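PDB 5N6G: GTN Reductase from Agrobacterium tumefaciens, which probably reduces activated carbon-carbon double bonds by means of a bound flavin mononucleotide, as related ene-reductases of the Old Yellow Enzyme family do. Local coordinates for residues R28-A32 and I33-L37; W99-G102 and R103-T107; D151-G154 and L155-D159; R209-L212 and E213-A217. One frame throughout, in Å; residues are numbered along the deposited sequence. Where two conformers were deposited one is given.

Interaction 1 of 4, residues R28-A32 and I33-L37; sequences RSPGA and IPNNL
S29 and P34 come closest across a sharp reversal of the chain, CA to CA 5.3 Å. The fold-back begins at S29-A32, a type II beta turn by its backbone angles, closed by A32 N donating to S29 O at 3.0 Å; P30 and G31 occupy its corners, and G31 has positive phi. A32 and I33 then lead the chain back, and S29 CB rests 3.6 Å from I33 O.

N35 supplies the hydrogen bond across the two segments. Its CG sits between the backbone N and the carbonyl carbon (chi1 57°), which brings ND2 back to R28 O, ahead of the turn, to donate at 3.2 Å. The donor lies in the carbonyl plane of R28, while R28 O is 22° out of the N35 amide plane. N38 ND2 also donates to R28 O. This is the entry to helix 36-43, following the first strand of the TIM barrel: N35 is its N-cap, its side chain caps a backbone N just beyond L37, and its own backbone N donates to N38 OD1, consistent with a capping box. A water inside the reversal accepts from N35 ND2 and donates to I33 O at 2.6 Å and to P30 O at 2.8 Å. I33 lays CG1 alongside the turn, 3.4 Å from G31 O. P34 packs on W80 and I83 of helix 74-89, while the R28 guanidinium bonds to the carbonyls of G359 and T354.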
# COMPACT_ATOMS: atom_id res chain seq x y z
N ARG A 28 -4.29 15.27 0.29
CA ARG A 28 -4.79 16.37 -0.53
C ARG A 28 -6.19 16.08 -1.05
O ARG A 28 -6.57 16.57 -2.12
CB ARG A 28 -3.81 16.64 -1.66
CG ARG A 28 -2.63 17.48 -1.16
CD ARG A 28 -1.57 17.45 -2.18
NE ARG A 28 -0.48 18.42 -2.06
CZ ARG A 28 0.68 18.17 -1.45
NH1 ARG A 28 0.88 17.04 -0.82
NH2 ARG A 28 1.66 19.05 -1.51
N SER A 29 -6.99 15.33 -0.29
CA SER A 29 -8.36 14.99 -0.67
C SER A 29 -9.33 15.27 0.48
O SER A 29 -9.85 14.34 1.11
CB SER A 29 -8.44 13.53 -1.12
OG SER A 29 -7.51 13.28 -2.16
N PRO A 30 -9.62 16.54 0.75
CA PRO A 30 -10.60 16.87 1.79
C PRO A 30 -11.92 16.15 1.60
O PRO A 30 -12.42 16.00 0.47
CB PRO A 30 -10.75 18.39 1.66
CG PRO A 30 -9.48 18.84 1.03
CD PRO A 30 -9.05 17.74 0.13
N GLY A 31 -12.50 15.72 2.71
CA GLY A 31 -13.76 15.02 2.69
C GLY A 31 -13.66 13.60 2.21
O GLY A 31 -14.69 12.97 1.97
N ALA A 32 -12.44 13.09 2.02
CA ALA A 32 -12.21 11.72 1.58
C ALA A 32 -12.67 11.49 0.14
O ALA A 32 -13.03 10.37 -0.23
CB ALA A 32 -12.91 10.71 2.51
N ILE A 33 -12.63 12.55 -0.67
CA ILE A 33 -13.15 12.52 -2.04
C ILE A 33 -12.04 13.02 -2.96
O ILE A 33 -11.58 14.15 -2.81
CB ILE A 33 -14.41 13.40 -2.19
CG1 ILE A 33 -15.54 12.84 -1.31
CG2 ILE A 33 -14.87 13.48 -3.64
CD1 ILE A 33 -16.69 13.83 -1.09
N PRO A 34 -11.59 12.22 -3.94
CA PRO A 34 -10.61 12.75 -4.90
C PRO A 34 -11.19 13.91 -5.69
O PRO A 34 -12.37 13.93 -6.02
CB PRO A 34 -10.33 11.55 -5.82
CG PRO A 34 -10.72 10.36 -5.04
CD PRO A 34 -11.92 10.82 -4.24
N ASN A 35 -10.31 14.86 -6.02
CA ASN A 35 -10.73 16.10 -6.68
C ASN A 35 -9.94 16.32 -7.96
O ASN A 35 -9.21 15.43 -8.42
CB ASN A 35 -10.57 17.25 -5.69
CG ASN A 35 -9.17 17.36 -5.16
OD1 ASN A 35 -8.20 17.24 -5.92
ND2 ASN A 35 -9.05 17.51 -3.84
N ASN A 36 -10.12 17.47 -8.61
CA ASN A 36 -9.50 17.67 -9.93
C ASN A 36 -7.98 17.79 -9.84
O ASN A 36 -7.27 17.35 -10.75
CB ASN A 36 -10.07 18.93 -10.58
CG ASN A 36 -11.48 18.75 -11.02
OD1 ASN A 36 -11.99 17.64 -11.07
ND2 ASN A 36 -12.12 19.85 -11.38
N LEU A 37 -7.47 18.40 -8.76
CA LEU A 37 -6.02 18.46 -8.58
C LEU A 37 -5.42 17.07 -8.45
O LEU A 37 -4.36 16.78 -9.03
CB LEU A 37 -5.68 19.32 -7.36
CG LEU A 37 -4.19 19.68 -7.20
CD1 LEU A 37 -3.74 20.62 -8.29
CD2 LEU A 37 -3.95 20.30 -5.83
O HOH W 1 -11.61 16.67 -2.10

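Interaction 2 of 4, residues W99-G102 and R103-T107. With 8OZ (2-Phenylacrylic acid), chain C.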
# COMPACT_ATOMS: atom_id res chain seq x y z
N TRP A 99 -7.09 0.11 2.04
CA TRP A 99 -6.39 0.35 3.29
C TRP A 99 -7.32 0.26 4.49
O TRP A 99 -8.47 0.70 4.43
CB TRP A 99 -5.80 1.74 3.21
CG TRP A 99 -4.77 2.15 4.20
CD1 TRP A 99 -4.01 1.36 5.02
CD2 TRP A 99 -4.33 3.49 4.41
NE1 TRP A 99 -3.12 2.15 5.73
CE2 TRP A 99 -3.30 3.46 5.37
CE3 TRP A 99 -4.71 4.72 3.86
CZ2 TRP A 99 -2.65 4.61 5.79
CZ3 TRP A 99 -4.08 5.85 4.27
CH2 TRP A 99 -3.06 5.80 5.23
N HIS A 100 -6.82 -0.29 5.58
CA HIS A 100 -7.41 -0.14 6.89
C HIS A 100 -6.26 0.08 7.86
O HIS A 100 -5.36 -0.75 7.97
CB HIS A 100 -8.25 -1.37 7.31
CG HIS A 100 -9.13 -1.12 8.49
ND1 HIS A 100 -8.66 -0.66 9.70
CD2 HIS A 100 -10.47 -1.28 8.63
CE1 HIS A 100 -9.68 -0.52 10.53
NE2 HIS A 100 -10.79 -0.90 9.91
N VAL A 101 -6.30 1.20 8.56
CA VAL A 101 -5.20 1.58 9.44
C VAL A 101 -5.18 0.87 10.79
O VAL A 101 -4.16 0.95 11.49
CB VAL A 101 -5.19 3.08 9.77
CG1 VAL A 101 -5.02 3.87 8.49
CG2 VAL A 101 -6.46 3.50 10.50
N GLY A 102 -6.26 0.22 11.17
CA GLY A 102 -6.33 -0.35 12.51
C GLY A 102 -6.07 0.67 13.59
O GLY A 102 -6.69 1.74 13.64
N ARG A 103 -5.13 0.37 14.49
CA ARG A 103 -4.90 1.22 15.65
C ARG A 103 -4.28 2.58 15.32
O ARG A 103 -4.20 3.43 16.22
CB ARG A 103 -4.01 0.52 16.66
CG ARG A 103 -2.56 0.36 16.23
CD ARG A 103 -1.78 -0.43 17.28
NE ARG A 103 -0.36 -0.52 16.94
CZ ARG A 103 0.60 -0.72 17.83
NH1 ARG A 103 0.35 -0.87 19.13
NH2 ARG A 103 1.87 -0.77 17.42
N ILE A 104 -3.83 2.80 14.09
CA ILE A 104 -3.12 4.04 13.75
C ILE A 104 -4.17 5.04 13.29
O ILE A 104 -4.36 5.31 12.10
CB ILE A 104 -2.04 3.80 12.69
CG1 ILE A 104 -1.11 2.66 13.13
CG2 ILE A 104 -1.26 5.05 12.46
CD1 ILE A 104 -0.34 2.91 14.43
N SER A 105 -4.89 5.60 14.26
CA SER A 105 -5.98 6.53 13.96
C SER A 105 -6.26 7.38 15.21
O SER A 105 -5.55 7.30 16.21
CB SER A 105 -7.21 5.76 13.49
OG SER A 105 -8.26 6.61 13.01
N HIS A 106 -7.29 8.20 15.10
CA HIS A 106 -7.68 9.13 16.15
C HIS A 106 -9.19 9.11 16.25
O HIS A 106 -9.87 8.90 15.25
CB HIS A 106 -7.16 10.54 15.84
CG HIS A 106 -7.32 11.51 16.97
ND1 HIS A 106 -8.40 12.36 17.07
CD2 HIS A 106 -6.53 11.79 18.03
CE1 HIS A 106 -8.28 13.10 18.15
NE2 HIS A 106 -7.14 12.78 18.75
N THR A 107 -9.71 9.29 17.46
CA THR A 107 -11.16 9.25 17.66
C THR A 107 -11.89 10.25 16.76
O THR A 107 -13.01 9.96 16.32
CB THR A 107 -11.49 9.53 19.12
OG1 THR A 107 -10.93 10.80 19.50
CG2 THR A 107 -10.96 8.43 20.01
C4 8OZ C . 3.27 8.30 5.20
C5 8OZ C . 2.36 9.10 5.84
C6 8OZ C . 1.12 8.60 6.17
C7 8OZ C . 0.79 7.30 5.84
C8 8OZ C . 2.25 3.99 4.90
C 8OZ C . 0.09 4.92 4.19
O 8OZ C . 2.02 2.91 4.41
C1 8OZ C . 1.29 5.13 4.72
C2 8OZ C . 1.69 6.49 5.17
C3 8OZ C . 2.95 6.99 4.87
O1 8OZ C . 3.32 4.22 5.63
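V101 presses its side chain against the backbone of I104, and this is the tight part of the contact: V101 CG2 lies 3.2 Å from I104 O, and V101 CB 3.3 Å from I104 O. With CG1 beside the backbone N (chi1 -62°), CG2 falls between N and the carbonyl carbon and meets I104 O. That oxygen is buried there without a polar partner in the model. The side chains of V101 and I104 meet more loosely, CB to CB at 4.4 Å. A type II' beta turn from V101 to I104, with G102 at its first corner, sets this geometry in the loop after barrel strand 94-99. I104 N donates to V101 O at 3.2 Å; the bond is straight at its hydrogen (167°), yet the donor stands 52° out of the carbonyl plane. V101 O also accepts from Q187 NE2. Behind the turn, G102 N meets H100 ND1 at 2.9 Å, almost exactly in the imidazole plane.

Past S105 the contact ends: H106 and T107 are partly exposed and do not touch 99-102. At the other end W99 enters the pocket of the bound 2-phenylacrylic acid, its indole CZ2 3.2 Å from ligand atom C in an oblique approach. V101 CG1 sits over one face of the indole, 3.5 Å above its plane and offset toward the rim; H178 stacks with the ring and Y183 meets it edge-to-face.

Interaction 3 of 4, residues D151-G154 and L155-D159; sequences DDIG and LILED
L155, G154 and I153 give up the most surface to this contact, about two and a half turns of helix 150-169, the helix that leads into barrel strand 174-178 of the TIM-barrel fold, on the connection from strand 94-99. L155 is tied back by its N, which donates to D151 O at 3.1 Å. Because its CG lies anti to the carbonyl carbon (chi1 -68°), the branch point leans back toward the preceding turn, and L155 CG reaches 3.5 Å from the same D151 O. G154, partly exposed, contributes backbone alone: its carbonyl O accepts from E158 N at 3.1 Å, and L157 CB rests 3.6 Å from G154 O. I153 is on the buried side. Its O receives L157 N at 3.0 Å, and its side chain faces F188 of helix 184-189 and F210 of helix 204-222.

The four successive i to i+4 bonds, with N-H...O angles of 154-162°, are the evidence for regular alpha geometry across the junction. Near the helix start, D152 OD2 forms a salt bridge with R146 and accepts from T149 N. Between the side chains of successive turns the touch is light, I153 CG2 standing 4.5 Å from L157 CD1, whereas L157 CG comes within 3.5 Å of I153 O.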
# COMPACT_ATOMS: atom_id res chain seq x y z
N ASP A 151 -17.17 -10.95 15.46
CA ASP A 151 -18.17 -10.30 14.62
C ASP A 151 -17.60 -9.04 13.96
O ASP A 151 -17.87 -8.77 12.78
CB ASP A 151 -19.41 -9.96 15.44
CG ASP A 151 -20.24 -11.19 15.79
OD1 ASP A 151 -20.14 -12.21 15.07
OD2 ASP A 151 -20.99 -11.15 16.79
N ASP A 152 -16.81 -8.26 14.71
CA ASP A 152 -16.19 -7.07 14.11
C ASP A 152 -15.31 -7.45 12.93
O ASP A 152 -15.25 -6.72 11.92
CB ASP A 152 -15.31 -6.34 15.12
CG ASP A 152 -16.07 -5.76 16.28
OD1 ASP A 152 -17.28 -5.47 16.13
OD2 ASP A 152 -15.42 -5.57 17.34
N ILE A 153 -14.55 -8.53 13.07
CA ILE A 153 -13.69 -8.98 11.98
C ILE A 153 -14.52 -9.31 10.75
O ILE A 153 -14.14 -8.98 9.62
CB ILE A 153 -12.82 -10.17 12.45
CG1 ILE A 153 -11.81 -9.69 13.50
CG2 ILE A 153 -12.16 -10.86 11.27
CD1 ILE A 153 -11.08 -10.82 14.22
N GLY A 154 -15.67 -9.98 10.94
CA GLY A 154 -16.54 -10.27 9.81
C GLY A 154 -17.01 -9.01 9.10
O GLY A 154 -17.11 -8.98 7.87
N LEU A 155 -17.35 -7.97 9.87
CA LEU A 155 -17.78 -6.72 9.27
C LEU A 155 -16.65 -6.08 8.47
O LEU A 155 -16.88 -5.52 7.40
CB LEU A 155 -18.27 -5.78 10.37
CG LEU A 155 -19.57 -6.23 11.05
CD1 LEU A 155 -19.88 -5.29 12.19
CD2 LEU A 155 -20.70 -6.24 10.06
N ILE A 156 -15.42 -6.17 8.97
CA ILE A 156 -14.31 -5.60 8.21
C ILE A 156 -14.09 -6.37 6.92
O ILE A 156 -13.78 -5.78 5.87
CB ILE A 156 -13.05 -5.55 9.07
CG1 ILE A 156 -13.24 -4.51 10.18
CG2 ILE A 156 -11.80 -5.21 8.25
CD1 ILE A 156 -12.12 -4.51 11.23
N LEU A 157 -14.22 -7.70 6.95
CA LEU A 157 -14.10 -8.47 5.72
C LEU A 157 -15.13 -8.02 4.70
O LEU A 157 -14.82 -7.88 3.51
CB LEU A 157 -14.22 -9.97 6.00
CG LEU A 157 -13.03 -10.57 6.73
CD1 LEU A 157 -13.33 -12.01 7.11
CD2 LEU A 157 -11.77 -10.52 5.91
N GLU A 158 -16.37 -7.75 5.15
CA GLU A 158 -17.38 -7.24 4.23
C GLU A 158 -16.97 -5.88 3.68
O GLU A 158 -17.23 -5.57 2.51
CB GLU A 158 -18.75 -7.16 4.92
CG GLU A 158 -19.90 -6.76 4.00
CD GLU A 158 -19.97 -7.55 2.67
OE1 GLU A 158 -19.82 -8.81 2.67
OE2 GLU A 158 -20.17 -6.91 1.62
N ASP A 159 -16.30 -5.06 4.51
CA ASP A 159 -15.83 -3.76 4.02
C ASP A 159 -14.73 -3.93 2.98
O ASP A 159 -14.62 -3.12 2.06
CB ASP A 159 -15.33 -2.88 5.17
CG ASP A 159 -16.46 -2.38 6.06
OD1 ASP A 159 -17.64 -2.36 5.60
OD2 ASP A 159 -16.17 -1.99 7.21

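Interaction 4 of 4, residues R209-L212 and E213-A217; sequences RFLL and EVVDA
F210 turns one face of its ring to V214, and CG2 of V214 is the methyl that meets it. V214 CG2 lies 3.8 Å from the F210 ring centroid and 16° off the normal, a CH-pi contact one helical turn apart. Two torsions bring the groups together: F210 projects its CG opposite the backbone N (chi1 -178°), while V214 has CG2 anti to its carbonyl carbon, directed back along the helix toward the ring. L211 and V215, also four residues apart, meet in another way. Their side chains run side by side and point the same way, touching through L211 CD2 and V215 CG2 at 4.0 Å.

All this lies on helix 204-222, which follows barrel strand 174-178 and has helices 150-169 and 245-256 against its flanks. F188 stacks on the F210 ring, L157 packs on V214, and L256 on L211. The backbone is regular, for example V214 N to F210 O at 2.9 Å.

On the more open side R209 and E213 meet obliquely, with guanidinium and carboxylate planes 62° apart. E213 OE2 lies alongside the arginine's aliphatic part, 3.8 Å from R209 CG, but 5.3 Å from R209 NH1. A water bridges this gap: it accepts from R209 NH1 at the guanidinium edge, in plane, and donates to E213 OE2 at 2.9 Å. R209 NE is taken by D199 O, and E213 OE1 bonds to Y200 OH. R209 and E213 are thus coupled through a water, so any attraction between their charges is probably weaker than if the charged groups touched.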
# COMPACT_ATOMS: atom_id res chain seq x y z
N ARG A 209 -4.04 -15.68 9.56
CA ARG A 209 -5.41 -16.03 9.17
C ARG A 209 -6.16 -14.83 8.63
O ARG A 209 -6.84 -14.93 7.60
CB ARG A 209 -6.15 -16.60 10.38
CG ARG A 209 -7.56 -17.07 10.06
CD ARG A 209 -8.24 -17.67 11.31
NE ARG A 209 -7.40 -18.68 11.96
CZ ARG A 209 -7.19 -19.89 11.47
NH1 ARG A 209 -7.74 -20.26 10.33
NH2 ARG A 209 -6.39 -20.72 12.12
N PHE A 210 -6.08 -13.68 9.32
CA PHE A 210 -6.80 -12.50 8.85
C PHE A 210 -6.31 -12.05 7.48
O PHE A 210 -7.12 -11.76 6.58
CB PHE A 210 -6.68 -11.36 9.87
CG PHE A 210 -7.44 -10.12 9.48
CD1 PHE A 210 -8.84 -10.14 9.41
CD2 PHE A 210 -6.77 -8.95 9.18
CE1 PHE A 210 -9.54 -8.99 9.06
CE2 PHE A 210 -7.46 -7.80 8.83
CZ PHE A 210 -8.83 -7.82 8.76
N LEU A 211 -4.99 -11.96 7.29
CA LEU A 211 -4.45 -11.59 5.98
C LEU A 211 -5.05 -12.46 4.90
O LEU A 211 -5.48 -11.98 3.85
CB LEU A 211 -2.92 -11.70 6.00
CG LEU A 211 -2.17 -11.29 4.72
CD1 LEU A 211 -0.74 -10.91 5.04
CD2 LEU A 211 -2.15 -12.38 3.66
N LEU A 212 -5.06 -13.78 5.12
CA LEU A 212 -5.49 -14.67 4.07
C LEU A 212 -7.00 -14.61 3.87
O LEU A 212 -7.49 -14.77 2.75
CB LEU A 212 -5.01 -16.09 4.36
CG LEU A 212 -3.50 -16.25 4.32
CD1 LEU A 212 -3.12 -17.62 4.85
CD2 LEU A 212 -2.94 -16.09 2.92
N GLU A 213 -7.76 -14.29 4.93
CA GLU A 213 -9.19 -14.09 4.76
C GLU A 213 -9.48 -12.83 3.96
O GLU A 213 -10.41 -12.82 3.14
CB GLU A 213 -9.89 -14.03 6.13
CG GLU A 213 -10.02 -15.40 6.77
CD GLU A 213 -10.59 -15.38 8.18
OE1 GLU A 213 -10.65 -14.31 8.81
OE2 GLU A 213 -10.99 -16.47 8.66
N VAL A 214 -8.69 -11.77 4.18
CA VAL A 214 -8.83 -10.55 3.38
C VAL A 214 -8.53 -10.85 1.92
O VAL A 214 -9.29 -10.49 1.03
CB VAL A 214 -7.92 -9.42 3.92
CG1 VAL A 214 -7.93 -8.23 2.97
CG2 VAL A 214 -8.36 -9.00 5.33
N VAL A 215 -7.41 -11.55 1.66
CA VAL A 215 -7.06 -11.86 0.27
C VAL A 215 -8.16 -12.67 -0.39
O VAL A 215 -8.56 -12.39 -1.52
CB VAL A 215 -5.71 -12.60 0.21
CG1 VAL A 215 -5.46 -13.15 -1.20
CG2 VAL A 215 -4.59 -11.69 0.61
N ASP A 216 -8.67 -13.70 0.29
CA ASP A 216 -9.67 -14.54 -0.33
C ASP A 216 -10.99 -13.79 -0.53
O ASP A 216 -11.69 -14.03 -1.52
CB ASP A 216 -9.84 -15.82 0.49
CG ASP A 216 -8.59 -16.69 0.49
OD1 ASP A 216 -7.76 -16.55 -0.46
OD2 ASP A 216 -8.43 -17.52 1.42
N ALA A 217 -11.34 -12.87 0.38
CA ALA A 217 -12.54 -12.04 0.21
C ALA A 217 -12.43 -11.11 -1.00
O ALA A 217 -13.37 -11.00 -1.80
CB ALA A 217 -12.81 -11.23 1.49
O HOH W 2 -9.62 -18.91 8.08

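Overall arrangement
The four contacts follow one another along the chain, each closing before the next opens, so none nests or crosses. Interaction 1 closes the reversal between strand 19-21 and helix 36-43; its centre is about 19 Å from that of interaction 2, and they do not touch. Interaction 2 folds the loop leaving strand 94-99. Interactions 3 and 4 each join successive turns within one helix, 150-169 and 204-222. Direct packing joins the last three: H100 NE2 lies 4.1 Å from I156 CD1, and L157 CD2 lies 3.7 Å from V214 N. Interactions 2 to 4 thus link the ligand-pocket loop to two neighbouring helices of the TIM barrel, with interaction 1 on a separate loop.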